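Local coordinates for protein 5-dehydro-2-deoxygluconokinase (Bacillus halodurans C-125, PDB 2QCV) that probably phosphorylates 5-dehydro-2-deoxy-D-gluconate with ATP, a step in the breakdown of myo-inositol to acetyl-CoA, at residues E129-E133 against A134-R138. Residues are numbered along the deposited sequence; the frame is centred on the assembly and turned at random.
Sequences EEVNE and AYIRR
E133 O lies against R137 CG at 3.4 Å and stands oblique to the R137 guanidinium without touching it; A134 CA sits over one face of that group, 3.6 Å above the plane and displaced toward its rim. The E133 carboxylate stays apart: E133 OE2 is 5.3 Å from R137 NH1, and a water bridges the two, accepting from NH1 and giving only a weak bond to OE2. Its firmer partners are R167, the last residue of helix 154-167, in a salt bridge with OE1, and N168 just after it, which donates a hydrogen bond to OE2. At the edge of the Y135 ring, in its plane, lies R138 NH2, and R138 sets its own guanidinium edge against A134 O. Y135 OH accepts a hydrogen bond from F63 N, and its ring meets that of F12.

N132 starts the helix. With CG anti to the backbone N (chi1 -169°), N132 OD1 accepts from A134 N at 2.7 Å and Y135 N at 3.4 Å, both weak because the N-H groups point well off line (126° and 135°). N132 O is gripped twice: I136 N comes in almost straight, whereas Y135 N sits well above the carbonyl plane. One residue on, R137 N bonds E133 O at 3.0 Å. V131 CG1 touches I136 CD1 at 3.7 Å, the two meeting against A161 of helix 154-167. This is an asparagine N-cap on a short helix, leading into parallel strand 139-145 of the central sheet in a PfkB-family, ribokinase-like fold.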
# COMPACT_ATOMS: atom_id res chain seq x y z
N GLU A 129 3.93 -21.53 4.47
CA GLU A 129 5.23 -22.21 4.51
C GLU A 129 5.77 -22.31 5.94
O GLU A 129 6.69 -23.10 6.20
CB GLU A 129 6.23 -21.51 3.61
CG GLU A 129 6.73 -20.21 4.18
N GLU A 130 5.20 -21.57 6.89
CA GLU A 130 5.66 -21.60 8.27
C GLU A 130 4.81 -22.51 9.17
O GLU A 130 5.05 -22.62 10.38
CB GLU A 130 5.64 -20.19 8.82
CG GLU A 130 6.66 -19.32 8.12
CD GLU A 130 6.43 -17.86 8.25
OE1 GLU A 130 5.36 -17.44 8.73
OE2 GLU A 130 7.36 -17.10 7.84
N VAL A 131 3.80 -23.15 8.58
CA VAL A 131 2.92 -24.10 9.25
C VAL A 131 3.43 -25.54 9.03
O VAL A 131 3.48 -26.02 7.90
CB VAL A 131 1.51 -23.98 8.75
CG1 VAL A 131 0.59 -24.99 9.45
CG2 VAL A 131 1.02 -22.56 8.95
N ASN A 132 3.80 -26.19 10.13
CA ASN A 132 4.49 -27.49 10.12
C ASN A 132 3.57 -28.65 10.51
O ASN A 132 3.13 -28.77 11.66
CB ASN A 132 5.69 -27.43 11.06
CG ASN A 132 6.62 -28.63 10.91
OD1 ASN A 132 6.18 -29.75 10.73
ND2 ASN A 132 7.93 -28.38 10.95
N GLU A 133 3.31 -29.54 9.56
CA GLU A 133 2.49 -30.74 9.83
C GLU A 133 3.03 -31.63 10.92
O GLU A 133 2.22 -32.17 11.70
CB GLU A 133 2.26 -31.53 8.54
CG GLU A 133 1.31 -32.70 8.68
CD GLU A 133 0.88 -33.23 7.33
OE1 GLU A 133 1.41 -32.72 6.28
OE2 GLU A 133 -0.02 -34.08 7.32
N ALA A 134 4.37 -31.78 11.00
CA ALA A 134 5.02 -32.61 12.01
C ALA A 134 4.78 -32.09 13.42
O ALA A 134 4.76 -32.87 14.37
CB ALA A 134 6.56 -32.74 11.73
N TYR A 135 4.53 -30.79 13.55
CA TYR A 135 4.27 -30.19 14.84
C TYR A 135 2.82 -30.38 15.20
O TYR A 135 2.48 -30.88 16.25
CB TYR A 135 4.57 -28.71 14.78
CG TYR A 135 4.56 -27.99 16.10
CD1 TYR A 135 5.30 -28.42 17.17
CD2 TYR A 135 3.82 -26.82 16.25
CE1 TYR A 135 5.32 -27.68 18.36
CE2 TYR A 135 3.82 -26.13 17.43
CZ TYR A 135 4.59 -26.54 18.47
OH TYR A 135 4.59 -25.77 19.61
N ILE A 136 1.94 -29.99 14.29
CA ILE A 136 0.49 -30.13 14.52
C ILE A 136 0.07 -31.55 14.89
O ILE A 136 -0.70 -31.76 15.83
CB ILE A 136 -0.29 -29.63 13.26
CG1 ILE A 136 -0.12 -28.12 13.10
CG2 ILE A 136 -1.78 -30.04 13.30
CD1 ILE A 136 -0.72 -27.53 11.77
N ARG A 137 0.61 -32.55 14.21
CA ARG A 137 0.21 -33.92 14.49
C ARG A 137 0.60 -34.48 15.87
O ARG A 137 0.12 -35.54 16.22
CB ARG A 137 0.69 -34.86 13.41
CG ARG A 137 2.14 -35.08 13.41
CD ARG A 137 2.50 -35.86 12.15
NE ARG A 137 3.93 -36.12 12.13
CZ ARG A 137 4.66 -36.27 11.02
NH1 ARG A 137 4.11 -36.18 9.80
NH2 ARG A 137 5.96 -36.49 11.12
N ARG A 138 1.41 -33.75 16.63
CA ARG A 138 1.78 -34.14 18.00
C ARG A 138 0.80 -33.68 19.04
O ARG A 138 1.02 -33.85 20.23
CB ARG A 138 3.12 -33.50 18.34
CG ARG A 138 4.14 -33.86 17.31
CD ARG A 138 5.51 -33.91 17.85
NE ARG A 138 6.20 -32.67 17.82
CZ ARG A 138 6.85 -32.12 18.85
NH1 ARG A 138 6.89 -32.66 20.07
NH2 ARG A 138 7.46 -30.99 18.64
O HOH W 1 1.45 -36.65 9.02